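Local coordinates for RagB/SusD domain protein (Flavobacterium johnsoniae, PDB 5J5U) that binds chitin, as a SusD-like protein of a polysaccharide utilization locus, probably holding chitin chains at the outer membrane for uptake, at residues E459-Y462 and M463-V466; Y450-D453 and E454-K457; K139-Q143 and Q144-N148. All blocks are in the same frame, centred on the assembly; numbering follows the deposited sequence.

Contact 1 (E459-Y462 and M463-V466); sequences EKNY and MEAV
The first two turns of the short helix 459-468 carry this contact, in which K460 and E464, Y462 and V466, and Y462 and M463 meet as close neighbours along one helix. On the solvent-facing side, K460 and E464 form an i to i+4 salt bridge. The K460 chain runs out extended and bends only at its last torsion (chi4 -77°), which swings NZ to 2.6 Å from E464 OE2. The ammonium arrives from above the carboxylate plane, 39° out of it, and E464 OE1 stays 4.2 Å from K460 NZ. The E464 chain reaches back over the turn to meet it. Beneath the two side chains, E464 N bonds to K460 O at 2.9 Å, so backbone and side chains join the same pair.

On the side facing the fold, Y462 turns its CG anti to the backbone N (chi1 172°), laying the ring alongside the following turn. V466 CG2 sits over one face, offset toward the rim, 4.0 Å from the centroid of the Y462 ring in a CH-pi contact. M463, at the margin of this side, brings its sulfur to the ring edge instead: SD lies 3.7 Å from Y462 CD1, a Met-aromatic contact. The ring is thus touched by two residues of its own helix, while E454 and M455 of helix 452-457 and Y140 also pack on Y462, and its OH is hydrogen-bonded to N473. An outward salt bridge backed by an inward aromatic is the pattern of an amphipathic alpha-helix lying on the protein surface.

Contact 2 (Y450-D453 and E454-K457); sequences YPND and EMQK
N452 and Q456, one turn apart, bring their amides together at the start of helix 452-457, their side chains crossing at about a right angle. The amide planes are 40° apart and N452 ND2 stays 3.8 Å from Q456 CD, a van der Waals approach. With CG anti to its backbone N (chi1 -169°), N452 also turns OD1 toward M455, whose CB lies 3.5 Å from N452 OD1. The M455 chain then bends at chi2 and leads its sulfur off toward Y462 of the next helix. Q456 takes the other common course, CG anti to its carbonyl carbon, and its extended chain passes back beside the preceding turn, with OE1 3.6 Å from D453 CA.

E454 is folded at chi2 (-67°). Its CB packs 3.2 Å from P451 O, while its carboxylate is turned to Y140, whose OH is hydrogen-bonded to OE1; N458 bonds the same oxygen more weakly. W73 of helix 66-90 lies against both P451 and E454. K457 CB lies 3.4 Å from D453 O, one turn back, but K457 NZ stays 5.5 Å from D453 OD2, too far for a salt bridge.

The backbone joins the same residues. E454 N bonds to P451 O at 2.9 Å, and K457 N reaches D453 O at the same length; Q456 N makes only weak bonds to N452 O and D453 O. The arrangement is that of a proline just before the first turn of a short surface alpha-helix, its carbonyl taking the N-H three residues on.

Contact 3 (K139-Q143 and Q144-N148); sequences KYDKQ and QDIYN
Q143 runs alongside the CD1-CE1 side of the Y147 ring, the two side chains pointing the same way, with Q143 CG 3.9 Å from Y147 CD1. They belong to the N-terminal turn of helix 143-160, for which K142 is the N-cap residue. Q143 is fully extended from a CG anti to its backbone N (chi1 -176°), its amide plane 74° from the ring, and reaches W481 N through OE1 and T116 through NE2. The Y147 ring brings its edge near Q143 O, and its OH is bonded to D117. K142 O accepts a bond from I146 N at 3.0 Å and a weak one from D145 N.

I146 lies over the loop leading into the helix: its CG1 touches D141 CB at 3.5 Å. K139 NZ forms a salt bridge with D141 OD1 at 3.1 Å, from above the carboxylate plane, while OD2 accepts a bond from S125 N. D145 folds back toward the helix start, where a water links it to the cap residue: the water accepts from K142 N at 3.0 Å and donates to D145 OD2 at 2.5 Å.

Overall arrangement
From the N terminus, contact 3 comes first, where the loop after helix 98-119 turns into helix 143-160. Some 300 residues later contact 2 starts helix 452-457, and contact 1 follows directly on helix 459-468. Each is local, joining near neighbours along the chain; the three stand in series, with none nested or crossing. They nevertheless converge on one side of the chain: contacts 1 and 2 have centres about 9 Å apart, contacts 1 and 3 about 14 Å. Y140, in the loop of contact 3, links all three, packing on A465 of contact 1 and meeting Y450 of contact 2 edge-to-face. The C-terminal helix pair is thereby tied to the loop ahead of helix 143-160.

Contact 1 (E459-Y462 and M463-V466)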
loop_
_atom_site.group_PDB
_atom_site.type_symbol
_atom_site.label_atom_id
_atom_site.label_comp_id
_atom_site.label_asym_id
_atom_site.label_seq_id
_atom_site.Cartn_x
_atom_site.Cartn_y
_atom_site.Cartn_z
ATOM N N GLU A 459 -1.069 -25.818 16.132
ATOM C CA GLU A 459 0.138 -25.619 16.931
ATOM C C GLU A 459 1.463 -25.971 16.252
ATOM O O GLU A 459 2.422 -25.192 16.315
ATOM C CB GLU A 459 0.037 -26.420 18.234
ATOM C CG GLU A 459 1.228 -26.183 19.150
ATOM C CD GLU A 459 1.140 -26.966 20.440
ATOM O OE1 GLU A 459 0.100 -27.622 20.673
ATOM O OE2 GLU A 459 2.127 -26.944 21.207
ATOM N N LYS A 460 1.527 -27.140 15.621
ATOM C CA LYS A 460 2.780 -27.634 15.050
ATOM C C LYS A 460 3.335 -26.690 13.993
ATOM O O LYS A 460 4.473 -26.243 14.091
ATOM C CB LYS A 460 2.589 -29.037 14.456
ATOM C CG LYS A 460 3.832 -29.604 13.757
ATOM C CD LYS A 460 3.451 -30.806 12.861
ATOM C CE LYS A 460 4.655 -31.519 12.242
ATOM N NZ LYS A 460 5.267 -30.797 11.079
ATOM N N ASN A 461 2.514 -26.375 13.007
ATOM C CA ASN A 461 2.925 -25.510 11.916
ATOM C C ASN A 461 3.246 -24.085 12.410
ATOM O O ASN A 461 4.276 -23.504 12.030
ATOM C CB ASN A 461 1.836 -25.497 10.838
ATOM C CG ASN A 461 1.618 -26.883 10.232
ATOM O OD1 ASN A 461 2.557 -27.663 10.120
ATOM N ND2 ASN A 461 0.375 -27.206 9.893
ATOM N N TYR A 462 2.398 -23.567 13.299
ATOM C CA TYR A 462 2.638 -22.293 13.965
ATOM C C TYR A 462 4.065 -22.264 14.535
ATOM O O TYR A 462 4.878 -21.374 14.204
ATOM C CB TYR A 462 1.589 -22.082 15.066
ATOM C CG TYR A 462 1.848 -20.899 15.949
ATOM C CD1 TYR A 462 2.588 -21.032 17.121
ATOM C CD2 TYR A 462 1.371 -19.643 15.609
ATOM C CE1 TYR A 462 2.835 -19.944 17.936
ATOM C CE2 TYR A 462 1.618 -18.546 16.417
ATOM C CZ TYR A 462 2.347 -18.697 17.576
ATOM O OH TYR A 462 2.591 -17.599 18.368
ATOM N N MET A 463 4.384 -23.279 15.340
ATOM C CA MET A 463 5.704 -23.378 15.954
ATOM C C MET A 463 6.835 -23.537 14.930
ATOM O O MET A 463 7.939 -23.014 15.151
ATOM C CB MET A 463 5.738 -24.549 16.941
ATOM C CG MET A 463 4.957 -24.300 18.236
ATOM S SD MET A 463 5.346 -22.697 18.968
ATOM C CE MET A 463 7.060 -22.963 19.464
ATOM N N GLU A 464 6.581 -24.231 13.811
ATOM C CA GLU A 464 7.618 -24.305 12.777
ATOM C C GLU A 464 7.924 -22.918 12.226
ATOM O O GLU A 464 9.111 -22.545 12.062
ATOM C CB GLU A 464 7.247 -25.237 11.637
ATOM C CG GLU A 464 7.236 -26.692 12.050
ATOM C CD GLU A 464 6.990 -27.663 10.886
ATOM O OE1 GLU A 464 6.824 -27.190 9.726
ATOM O OE2 GLU A 464 6.980 -28.895 11.142
ATOM N N ALA A 465 6.877 -22.142 11.955
ATOM C CA ALA A 465 7.090 -20.755 11.478
ATOM C C ALA A 465 7.820 -19.885 12.543
ATOM O O ALA A 465 8.729 -19.091 12.223
ATOM C CB ALA A 465 5.777 -20.110 11.081
ATOM N N VAL A 466 7.420 -20.054 13.803
ATOM C CA VAL A 466 8.044 -19.343 14.919
ATOM C C VAL A 466 9.532 -19.665 15.010
ATOM O O VAL A 466 10.347 -18.762 15.149
ATOM C CB VAL A 466 7.372 -19.697 16.245
ATOM C CG1 VAL A 466 8.269 -19.346 17.426
ATOM C CG2 VAL A 466 6.008 -19.038 16.334
#

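Contact 2 (Y450-D453 and E454-K457)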
loop_
_atom_site.group_PDB
_atom_site.type_symbol
_atom_site.label_atom_id
_atom_site.label_comp_id
_atom_site.label_asym_id
_atom_site.label_seq_id
_atom_site.Cartn_x
_atom_site.Cartn_y
_atom_site.Cartn_z
ATOM N N TYR A 450 1.062 -13.309 14.181
ATOM C CA TYR A 450 -0.001 -14.302 13.987
ATOM C C TYR A 450 -0.892 -14.343 15.225
ATOM O O TYR A 450 -0.391 -14.184 16.339
ATOM C CB TYR A 450 0.558 -15.703 13.760
ATOM C CG TYR A 450 1.727 -15.889 12.808
ATOM C CD1 TYR A 450 1.732 -15.357 11.534
ATOM C CD2 TYR A 450 2.818 -16.652 13.202
ATOM C CE1 TYR A 450 2.823 -15.576 10.673
ATOM C CE2 TYR A 450 3.893 -16.884 12.370
ATOM C CZ TYR A 450 3.903 -16.351 11.114
ATOM O OH TYR A 450 4.996 -16.595 10.315
ATOM N N PRO A 451 -2.215 -14.552 15.041
ATOM C CA PRO A 451 -3.084 -14.672 16.220
ATOM C C PRO A 451 -2.815 -15.954 16.997
ATOM O O PRO A 451 -2.482 -16.997 16.408
ATOM C CB PRO A 451 -4.510 -14.664 15.626
ATOM C CG PRO A 451 -4.331 -15.141 14.228
ATOM C CD PRO A 451 -2.970 -14.662 13.779
ATOM N N ASN A 452 -2.949 -15.845 18.312
ATOM C CA ASN A 452 -2.777 -16.944 19.236
ATOM C C ASN A 452 -3.721 -18.145 18.956
ATOM O O ASN A 452 -3.428 -19.287 19.324
ATOM C CB ASN A 452 -2.960 -16.429 20.669
ATOM C CG ASN A 452 -2.535 -17.448 21.696
ATOM O OD1 ASN A 452 -1.450 -18.006 21.594
ATOM N ND2 ASN A 452 -3.401 -17.729 22.665
ATOM N N ASP A 453 -4.833 -17.882 18.284
ATOM C CA ASP A 453 -5.716 -18.947 17.816
ATOM C C ASP A 453 -4.957 -19.959 16.980
ATOM O O ASP A 453 -5.303 -21.132 16.967
ATOM C CB ASP A 453 -6.867 -18.383 16.976
ATOM C CG ASP A 453 -7.691 -17.379 17.729
ATOM O OD1 ASP A 453 -7.260 -16.202 17.829
ATOM O OD2 ASP A 453 -8.750 -17.777 18.253
ATOM N N GLU A 454 -3.937 -19.494 16.255
ATOM C CA GLU A 454 -3.131 -20.390 15.438
ATOM C C GLU A 454 -2.308 -21.303 16.329
ATOM O O GLU A 454 -2.106 -22.464 16.014
ATOM C CB GLU A 454 -2.230 -19.603 14.493
ATOM C CG GLU A 454 -2.976 -19.057 13.302
ATOM C CD GLU A 454 -3.471 -20.169 12.389
ATOM O OE1 GLU A 454 -2.690 -21.099 12.114
ATOM O OE2 GLU A 454 -4.638 -20.120 11.957
ATOM N N MET A 455 -1.842 -20.775 17.451
ATOM C CA MET A 455 -1.150 -21.595 18.439
ATOM C C MET A 455 -2.097 -22.628 19.056
ATOM O O MET A 455 -1.674 -23.725 19.422
ATOM C CB MET A 455 -0.536 -20.714 19.534
ATOM C CG MET A 455 0.119 -21.473 20.676
ATOM S SD MET A 455 1.609 -22.368 20.156
ATOM C CE MET A 455 1.818 -23.467 21.567
ATOM N N GLN A 456 -3.378 -22.292 19.150
ATOM C CA GLN A 456 -4.321 -23.198 19.806
ATOM C C GLN A 456 -4.931 -24.263 18.870
ATOM O O GLN A 456 -5.282 -25.342 19.326
ATOM C CB GLN A 456 -5.434 -22.386 20.454
ATOM C CG GLN A 456 -4.972 -21.606 21.674
ATOM C CD GLN A 456 -5.934 -20.514 22.059
ATOM O OE1 GLN A 456 -6.561 -19.882 21.193
ATOM N NE2 GLN A 456 -6.069 -20.279 23.354
ATOM N N LYS A 457 -5.027 -23.958 17.576
ATOM C CA LYS A 457 -5.715 -24.801 16.584
ATOM C C LYS A 457 -4.789 -25.384 15.522
ATOM O O LYS A 457 -5.206 -26.225 14.727
ATOM C CB LYS A 457 -6.801 -24.000 15.853
ATOM C CG LYS A 457 -8.065 -23.747 16.629
ATOM C CD LYS A 457 -9.102 -23.152 15.692
ATOM C CE LYS A 457 -8.547 -21.875 15.097
ATOM N NZ LYS A 457 -9.460 -21.326 14.077
#

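Contact 3 (K139-Q143 and Q144-N148)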
loop_
_atom_site.group_PDB
_atom_site.type_symbol
_atom_site.label_atom_id
_atom_site.label_comp_id
_atom_site.label_asym_id
_atom_site.label_seq_id
_atom_site.Cartn_x
_atom_site.Cartn_y
_atom_site.Cartn_z
ATOM N N LYS A 139 0.116 -25.764 6.595
ATOM C CA LYS A 139 1.478 -25.327 6.884
ATOM C C LYS A 139 1.660 -23.856 6.520
ATOM O O LYS A 139 0.854 -23.279 5.778
ATOM C CB LYS A 139 2.493 -26.198 6.135
ATOM C CG LYS A 139 2.498 -25.982 4.625
ATOM C CD LYS A 139 3.361 -27.024 3.934
ATOM C CE LYS A 139 3.293 -26.938 2.409
ATOM N NZ LYS A 139 4.274 -25.957 1.823
ATOM N N TYR A 140 2.703 -23.245 7.077
ATOM C CA TYR A 140 3.079 -21.873 6.738
ATOM C C TYR A 140 4.119 -21.960 5.644
ATOM O O TYR A 140 5.152 -22.569 5.860
ATOM C CB TYR A 140 3.635 -21.136 7.963
ATOM C CG TYR A 140 2.612 -20.792 9.043
ATOM C CD1 TYR A 140 1.789 -21.779 9.605
ATOM C CD2 TYR A 140 2.504 -19.486 9.534
ATOM C CE1 TYR A 140 0.868 -21.478 10.594
ATOM C CE2 TYR A 140 1.585 -19.167 10.527
ATOM C CZ TYR A 140 0.766 -20.169 11.047
ATOM O OH TYR A 140 -0.148 -19.860 12.011
ATOM N N ASP A 141 3.842 -21.438 4.451
ATOM C CA ASP A 141 4.870 -21.457 3.395
ATOM C C ASP A 141 5.976 -20.470 3.729
ATOM O O ASP A 141 5.696 -19.372 4.218
ATOM C CB ASP A 141 4.318 -21.101 2.010
ATOM C CG ASP A 141 3.173 -21.989 1.571
ATOM O OD1 ASP A 141 3.002 -23.100 2.102
ATOM O OD2 ASP A 141 2.430 -21.568 0.662
ATOM N N LYS A 142 7.221 -20.841 3.452
ATOM C CA LYS A 142 8.298 -19.875 3.528
ATOM C C LYS A 142 8.035 -18.733 2.540
ATOM O O LYS A 142 7.680 -18.970 1.370
ATOM C CB LYS A 142 9.641 -20.539 3.239
ATOM C CG LYS A 142 10.087 -21.518 4.296
ATOM C CD LYS A 142 11.262 -22.351 3.812
ATOM C CE LYS A 142 12.478 -21.485 3.460
ATOM N NZ LYS A 142 13.775 -22.229 3.585
ATOM N N GLN A 143 8.228 -17.498 3.010
ATOM C CA GLN A 143 7.935 -16.319 2.190
ATOM C C GLN A 143 8.669 -16.362 0.848
ATOM O O GLN A 143 8.093 -16.014 -0.183
ATOM C CB GLN A 143 8.280 -15.022 2.939
ATOM C CG GLN A 143 7.905 -13.749 2.156
ATOM C CD GLN A 143 8.202 -12.452 2.909
ATOM O OE1 GLN A 143 9.368 -12.116 3.169
ATOM N NE2 GLN A 143 7.147 -11.704 3.240
ATOM N N GLN A 144 9.901 -16.854 0.845
ATOM C CA GLN A 144 10.652 -16.980 -0.409
ATOM C C GLN A 144 9.885 -17.827 -1.449
ATOM O O GLN A 144 9.786 -17.458 -2.631
ATOM C CB GLN A 144 12.037 -17.580 -0.154
ATOM C CG GLN A 144 12.823 -17.896 -1.426
ATOM C CD GLN A 144 14.254 -18.316 -1.149
ATOM O OE1 GLN A 144 14.528 -18.999 -0.168
ATOM N NE2 GLN A 144 15.168 -17.924 -2.025
ATOM N N ASP A 145 9.339 -18.952 -1.004
ATOM C CA ASP A 145 8.564 -19.817 -1.890
ATOM C C ASP A 145 7.255 -19.133 -2.298
ATOM O O ASP A 145 6.797 -19.293 -3.428
ATOM C CB ASP A 145 8.290 -21.189 -1.231
ATOM C CG ASP A 145 9.577 -21.936 -0.886
ATOM O OD1 ASP A 145 10.542 -21.796 -1.649
ATOM O OD2 ASP A 145 9.638 -22.657 0.126
ATOM N N ILE A 146 6.652 -18.380 -1.383
ATOM C CA ILE A 146 5.404 -17.690 -1.688
ATOM C C ILE A 146 5.676 -16.738 -2.831
ATOM O O ILE A 146 4.913 -16.655 -3.784
ATOM C CB ILE A 146 4.824 -16.902 -0.473
ATOM C CG1 ILE A 146 4.442 -17.841 0.685
ATOM C CG2 ILE A 146 3.607 -16.095 -0.883
ATOM C CD1 ILE A 146 3.765 -17.138 1.872
ATOM N N TYR A 147 6.790 -16.039 -2.740
ATOM C CA TYR A 147 7.181 -15.096 -3.775
ATOM C C TYR A 147 7.537 -15.746 -5.135
ATOM O O TYR A 147 7.185 -15.188 -6.189
ATOM C CB TYR A 147 8.348 -14.245 -3.272
ATOM C CG TYR A 147 7.888 -12.912 -2.745
ATOM C CD1 TYR A 147 7.214 -12.806 -1.517
ATOM C CD2 TYR A 147 8.083 -11.758 -3.493
ATOM C CE1 TYR A 147 6.792 -11.571 -1.039
ATOM C CE2 TYR A 147 7.660 -10.534 -3.032
ATOM C CZ TYR A 147 7.018 -10.441 -1.811
ATOM O OH TYR A 147 6.603 -9.201 -1.410
ATOM N N ASN A 148 8.245 -16.882 -5.123
ATOM C CA ASN A 148 8.495 -17.617 -6.376
ATOM C C ASN A 148 7.166 -18.043 -7.004
ATOM O O ASN A 148 6.988 -17.997 -8.228
ATOM C CB ASN A 148 9.374 -18.855 -6.153
ATOM C CG ASN A 148 10.832 -18.502 -5.925
ATOM O OD1 ASN A 148 11.306 -17.462 -6.390
ATOM N ND2 ASN A 148 11.552 -19.359 -5.195
HETATM O O HOH W 1 7.752 -23.244 1.663
#